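Local coordinates for protein putative phosphatase (Bacteroides thetaiotaomicron, PDB 3KYA) that is probably a phosphatase that binds zinc ions and probably folds as a beta-propeller with an IPT/TIG domain, at residues 392-404 with 440-452. Numbering follows the deposited sequence.
Sequences DFYFVDRLNFCVR and VARFRDVSGLVYD. With EDO (1,2-ethanediol), chain K.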
loop_
_atom_site.group_PDB
_atom_site.type_symbol
_atom_site.label_atom_id
_atom_site.label_comp_id
_atom_site.label_asym_id
_atom_site.label_seq_id
_atom_site.Cartn_x
_atom_site.Cartn_y
_atom_site.Cartn_z
ATOM N N ASP A 392 -2.800 2.954 -13.244
ATOM C CA ASP A 392 -2.694 3.934 -12.174
ATOM C C ASP A 392 -2.486 5.276 -12.869
ATOM O O ASP A 392 -2.242 5.333 -14.081
ATOM C CB ASP A 392 -1.530 3.643 -11.231
ATOM C CG ASP A 392 -1.782 2.449 -10.354
ATOM O OD1 ASP A 392 -2.864 2.410 -9.718
ATOM O OD2 ASP A 392 -0.893 1.573 -10.273
ATOM N N PHE A 393 -2.574 6.353 -12.096
ATOM C CA PHE A 393 -2.427 7.711 -12.602
ATOM C C PHE A 393 -1.303 8.408 -11.824
ATOM O O PHE A 393 -1.219 8.274 -10.599
ATOM C CB PHE A 393 -3.758 8.430 -12.423
ATOM C CG PHE A 393 -3.778 9.856 -12.905
ATOM C CD1 PHE A 393 -3.889 10.148 -14.260
ATOM C CD2 PHE A 393 -3.740 10.900 -12.004
ATOM C CE1 PHE A 393 -3.939 11.481 -14.715
ATOM C CE2 PHE A 393 -3.785 12.233 -12.448
ATOM C CZ PHE A 393 -3.887 12.511 -13.812
ATOM N N TYR A 394 -0.429 9.105 -12.541
ATOM C CA TYR A 394 0.715 9.802 -11.967
ATOM C C TYR A 394 0.642 11.253 -12.400
ATOM O O TYR A 394 0.319 11.515 -13.554
ATOM C CB TYR A 394 2.029 9.201 -12.462
ATOM C CG TYR A 394 2.288 7.812 -11.936
ATOM C CD1 TYR A 394 1.658 6.704 -12.489
ATOM C CD2 TYR A 394 3.170 7.608 -10.887
ATOM C CE1 TYR A 394 1.911 5.419 -12.007
ATOM C CE2 TYR A 394 3.419 6.341 -10.396
ATOM C CZ TYR A 394 2.786 5.255 -10.946
ATOM O OH TYR A 394 3.051 4.002 -10.433
ATOM N N PHE A 395 0.910 12.187 -11.488
ATOM C CA PHE A 395 0.864 13.613 -11.837
ATOM C C PHE A 395 1.922 14.404 -11.091
ATOM O O PHE A 395 2.374 14.003 -10.013
ATOM C CB PHE A 395 -0.532 14.209 -11.590
ATOM C CG PHE A 395 -0.876 14.430 -10.133
ATOM C CD1 PHE A 395 -1.495 13.434 -9.366
ATOM C CD2 PHE A 395 -0.599 15.649 -9.530
ATOM C CE1 PHE A 395 -1.814 13.662 -8.023
ATOM C CE2 PHE A 395 -0.922 15.881 -8.202
ATOM C CZ PHE A 395 -1.533 14.875 -7.447
ATOM N N VAL A 396 2.352 15.511 -11.692
ATOM C CA VAL A 396 3.320 16.385 -11.050
ATOM C C VAL A 396 2.537 17.387 -10.177
ATOM O O VAL A 396 1.649 18.077 -10.666
ATOM C CB VAL A 396 4.306 17.058 -12.062
ATOM C CG1 VAL A 396 5.357 16.028 -12.504
ATOM C CG2 VAL A 396 3.585 17.737 -13.280
ATOM N N ASP A 397 2.871 17.394 -8.886
ATOM C CA ASP A 397 2.229 18.227 -7.845
ATOM C C ASP A 397 3.189 19.391 -7.687
ATOM O O ASP A 397 4.153 19.318 -6.930
ATOM C CB ASP A 397 2.083 17.391 -6.590
ATOM C CG ASP A 397 1.241 18.055 -5.514
ATOM O OD1 ASP A 397 0.584 19.087 -5.804
ATOM O OD2 ASP A 397 1.240 17.517 -4.386
ATOM N N ARG A 398 2.906 20.472 -8.404
ATOM C CA ARG A 398 3.919 21.524 -8.630
ATOM C C ARG A 398 4.580 22.118 -7.405
ATOM O O ARG A 398 5.810 22.116 -7.324
ATOM C CB ARG A 398 3.392 22.654 -9.550
ATOM C CG ARG A 398 4.513 23.575 -10.026
ATOM C CD ARG A 398 4.090 24.615 -11.083
ATOM N NE ARG A 398 3.072 25.522 -10.564
ATOM C CZ ARG A 398 3.297 26.633 -9.867
ATOM N NH1 ARG A 398 4.527 27.032 -9.556
ATOM N NH2 ARG A 398 2.259 27.361 -9.465
ATOM N N LEU A 399 3.783 22.608 -6.455
ATOM C CA LEU A 399 4.341 23.287 -5.290
ATOM C C LEU A 399 4.766 22.334 -4.176
ATOM O O LEU A 399 5.235 22.777 -3.129
ATOM C CB LEU A 399 3.382 24.385 -4.791
ATOM C CG LEU A 399 3.290 25.604 -5.722
ATOM C CD1 LEU A 399 2.275 26.635 -5.213
ATOM C CD2 LEU A 399 4.669 26.268 -5.933
ATOM N N ASN A 400 4.596 21.036 -4.407
ATOM C CA ASN A 400 5.113 20.018 -3.487
ATOM C C ASN A 400 6.350 19.309 -4.063
ATOM O O ASN A 400 6.845 18.363 -3.468
ATOM C CB ASN A 400 4.029 19.019 -3.102
ATOM C CG ASN A 400 2.970 19.635 -2.216
ATOM O OD1 ASN A 400 3.272 20.503 -1.392
ATOM N ND2 ASN A 400 1.720 19.204 -2.384
ATOM N N PHE A 401 6.827 19.765 -5.220
ATOM C CA PHE A 401 8.091 19.302 -5.796
ATOM C C PHE A 401 8.216 17.781 -5.950
ATOM O O PHE A 401 9.277 17.201 -5.671
ATOM C CB PHE A 401 9.249 19.813 -4.924
ATOM C CG PHE A 401 9.024 21.209 -4.345
ATOM C CD1 PHE A 401 8.885 22.316 -5.176
ATOM C CD2 PHE A 401 8.989 21.401 -2.972
ATOM C CE1 PHE A 401 8.692 23.591 -4.643
ATOM C CE2 PHE A 401 8.795 22.671 -2.417
ATOM C CZ PHE A 401 8.654 23.775 -3.251
ATOM N N CYS A 402 7.151 17.136 -6.410
ATOM C CA CYS A 402 7.167 15.685 -6.555
ATOM C C CYS A 402 6.155 15.150 -7.570
ATOM O O CYS A 402 5.279 15.872 -8.052
ATOM C CB CYS A 402 6.907 15.052 -5.187
ATOM S SG CYS A 402 5.275 15.435 -4.488
ATOM N N VAL A 403 6.331 13.876 -7.899
ATOM C CA VAL A 403 5.396 13.120 -8.712
ATOM C C VAL A 403 4.558 12.300 -7.719
ATOM O O VAL A 403 5.124 11.597 -6.862
ATOM C CB VAL A 403 6.108 12.162 -9.686
ATOM C CG1 VAL A 403 5.087 11.340 -10.475
ATOM C CG2 VAL A 403 7.047 12.932 -10.653
ATOM N N ARG A 404 3.235 12.423 -7.794
ATOM C CA ARG A 404 2.306 11.651 -6.942
ATOM C C ARG A 404 1.636 10.559 -7.789
ATOM O O ARG A 404 1.573 10.662 -9.029
ATOM C CB ARG A 404 1.195 12.529 -6.340
ATOM C CG ARG A 404 1.586 13.843 -5.684
ATOM C CD ARG A 404 2.126 13.753 -4.263
ATOM N NE ARG A 404 1.161 13.332 -3.239
ATOM C CZ ARG A 404 0.275 14.126 -2.623
ATOM N NH1 ARG A 404 0.152 15.409 -2.946
ATOM N NH2 ARG A 404 -0.531 13.614 -1.683
ATOM N N VAL A 440 16.649 10.030 -2.008
ATOM C CA VAL A 440 17.632 11.012 -2.467
ATOM C C VAL A 440 17.089 12.054 -3.463
ATOM O O VAL A 440 17.316 13.255 -3.283
ATOM C CB VAL A 440 18.859 10.287 -3.117
ATOM C CG1 VAL A 440 19.856 11.297 -3.680
ATOM C CG2 VAL A 440 19.562 9.326 -2.102
ATOM N N ALA A 441 16.418 11.585 -4.520
ATOM C CA ALA A 441 15.954 12.464 -5.606
ATOM C C ALA A 441 15.059 13.639 -5.160
ATOM O O ALA A 441 14.183 13.484 -4.287
ATOM C CB ALA A 441 15.226 11.641 -6.672
ATOM N N ARG A 442 15.295 14.802 -5.773
ATOM C CA ARG A 442 14.475 15.998 -5.534
ATOM C C ARG A 442 14.247 16.762 -6.817
ATOM O O ARG A 442 15.045 16.671 -7.747
ATOM C CB ARG A 442 15.119 16.929 -4.512
ATOM C CG ARG A 442 15.136 16.352 -3.115
ATOM C CD ARG A 442 15.589 17.357 -2.081
ATOM N NE ARG A 442 16.973 17.772 -2.238
ATOM C CZ ARG A 442 17.594 18.618 -1.419
ATOM N NH1 ARG A 442 16.933 19.176 -0.409
ATOM N NH2 ARG A 442 18.872 18.929 -1.611
ATOM N N PHE A 443 13.145 17.512 -6.835
ATOM C CA PHE A 443 12.778 18.386 -7.937
ATOM C C PHE A 443 12.521 19.774 -7.366
ATOM O O PHE A 443 12.502 19.951 -6.136
ATOM C CB PHE A 443 11.471 17.930 -8.606
ATOM C CG PHE A 443 11.483 16.511 -9.162
ATOM C CD1 PHE A 443 11.888 16.257 -10.466
ATOM C CD2 PHE A 443 10.993 15.443 -8.406
ATOM C CE1 PHE A 443 11.880 14.947 -10.983
ATOM C CE2 PHE A 443 10.956 14.160 -8.918
ATOM C CZ PHE A 443 11.408 13.905 -10.207
ATOM N N ARG A 444 12.373 20.767 -8.244
ATOM C CA ARG A 444 11.873 22.085 -7.838
ATOM C C ARG A 444 10.453 22.087 -8.422
ATOM O O ARG A 444 9.868 21.003 -8.581
ATOM C CB ARG A 444 12.779 23.232 -8.299
ATOM C CG ARG A 444 14.208 23.101 -7.748
ATOM C CD ARG A 444 15.060 24.326 -7.937
ATOM N NE ARG A 444 14.579 25.427 -7.107
ATOM C CZ ARG A 444 15.262 26.528 -6.835
ATOM N NH1 ARG A 444 16.482 26.710 -7.326
ATOM N NH2 ARG A 444 14.717 27.453 -6.065
ATOM N N ASP A 445 9.861 23.245 -8.719
ATOM C CA ASP A 445 8.483 23.252 -9.263
ATOM C C ASP A 445 8.370 22.386 -10.539
ATOM O O ASP A 445 9.071 22.632 -11.520
ATOM C CB ASP A 445 8.006 24.672 -9.577
ATOM C CG ASP A 445 8.102 25.617 -8.388
ATOM O OD1 ASP A 445 9.178 25.672 -7.721
ATOM O OD2 ASP A 445 7.103 26.343 -8.161
ATOM N N VAL A 446 7.473 21.404 -10.525
ATOM C CA VAL A 446 7.284 20.464 -11.646
ATOM C C VAL A 446 5.919 20.661 -12.309
ATOM O O VAL A 446 4.887 20.597 -11.648
ATOM C CB VAL A 446 7.486 18.984 -11.197
ATOM C CG1 VAL A 446 8.977 18.647 -11.123
ATOM C CG2 VAL A 446 6.770 18.700 -9.858
ATOM N N SER A 447 5.925 20.854 -13.628
ATOM C CA SER A 447 4.704 21.192 -14.387
ATOM C C SER A 447 4.306 20.223 -15.509
ATOM O O SER A 447 3.119 20.091 -15.816
ATOM C CB SER A 447 4.865 22.606 -14.989
ATOM O OG SER A 447 6.021 22.683 -15.825
ATOM N N GLY A 448 5.291 19.575 -16.123
ATOM C CA GLY A 448 5.068 18.664 -17.248
ATOM C C GLY A 448 5.467 17.231 -16.944
ATOM O O GLY A 448 6.396 16.989 -16.158
ATOM N N LEU A 449 4.766 16.286 -17.574
ATOM C CA LEU A 449 4.986 14.863 -17.353
ATOM C C LEU A 449 4.461 14.030 -18.512
ATOM O O LEU A 449 3.332 14.249 -18.983
ATOM C CB LEU A 449 4.259 14.410 -16.065
ATOM C CG LEU A 449 4.493 12.978 -15.584
ATOM C CD1 LEU A 449 5.926 12.812 -15.102
ATOM C CD2 LEU A 449 3.490 12.583 -14.456
ATOM N N VAL A 450 5.287 13.100 -18.980
ATOM C CA VAL A 450 4.881 12.120 -20.006
ATOM C C VAL A 450 5.471 10.775 -19.632
ATOM O O VAL A 450 6.453 10.711 -18.892
ATOM C CB VAL A 450 5.338 12.473 -21.451
ATOM C CG1 VAL A 450 4.527 13.615 -22.013
ATOM C CG2 VAL A 450 6.845 12.749 -21.519
ATOM N N TYR A 451 4.890 9.704 -20.169
ATOM C CA TYR A 451 5.388 8.350 -19.955
ATOM C C TYR A 451 5.473 7.627 -21.281
ATOM O O TYR A 451 4.507 7.621 -22.048
ATOM C CB TYR A 451 4.459 7.575 -19.009
ATOM C CG TYR A 451 4.923 6.180 -18.648
ATOM C CD1 TYR A 451 5.960 5.982 -17.733
ATOM C CD2 TYR A 451 4.278 5.054 -19.149
ATOM C CE1 TYR A 451 6.384 4.692 -17.377
ATOM C CE2 TYR A 451 4.677 3.763 -18.779
ATOM C CZ TYR A 451 5.728 3.593 -17.891
ATOM O OH TYR A 451 6.133 2.320 -17.516
ATOM N N ASP A 452 6.649 7.075 -21.573
ATOM C CA ASP A 452 6.859 6.244 -22.747
ATOM C C ASP A 452 6.505 4.834 -22.277
ATOM O O ASP A 452 7.239 4.244 -21.456
ATOM C CB ASP A 452 8.304 6.356 -23.227
ATOM C CG ASP A 452 8.577 5.543 -24.476
ATOM O OD1 ASP A 452 7.977 4.454 -24.654
ATOM O OD2 ASP A 452 9.438 5.982 -25.275
HETATM C C1 EDO K . 5.761 1.875 -13.459
HETATM O O1 EDO K . 5.704 2.491 -12.170
HETATM C C2 EDO K . 6.899 2.511 -14.246
HETATM O O2 EDO K . 7.377 1.606 -15.242
HETATM O O HOH W 1 11.657 17.268 -4.414
#
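Val396, Val446 and Leu449 form the apolar centre of a buried sheet-to-sheet contact between neighbouring antiparallel sheets, whose ring is consistent with a beta-propeller. Strand 392-397 and its hairpin partner 402-404 lie in one sheet; strand 446-452, running at 156° to strand 392-397, edges the next, where Ser447 and Gly448 form a classic beta bulge. Compact branched residues suit such an interface: Val396 CB meets Val446 CG2 at 3.7 Å, while Val396 CG2 presses on the bulge, 3.4 Å from Ser447 C. Leu449 CD2 reaches Tyr394 O at 3.5 Å.

At the hairpin end, Phe401 packs its flat ring along the 443-445 backbone, CD1 3.6 Å from Arg444 C, with Asp445 OD1 at the ring edge. Arg398 has CG anti to the backbone N (chi1 -168°), sending its chain past Asp445 CB; a bend at chi3 brings NH1 to Asp445 OD2, a 3.0 Å salt bridge. Replacing Arg398 by an alanine is likely to leave the Asp445 carboxylate without this charged mate and the buried Val446 O, 3.4 Å from Arg398 CG, less covered. Water 1 lies 2.7 Å from Phe401 O and accepts from Phe443 N at 2.9 Å. Between these segments, cohesion comes from apolar fit, one ion pair and a water bridge.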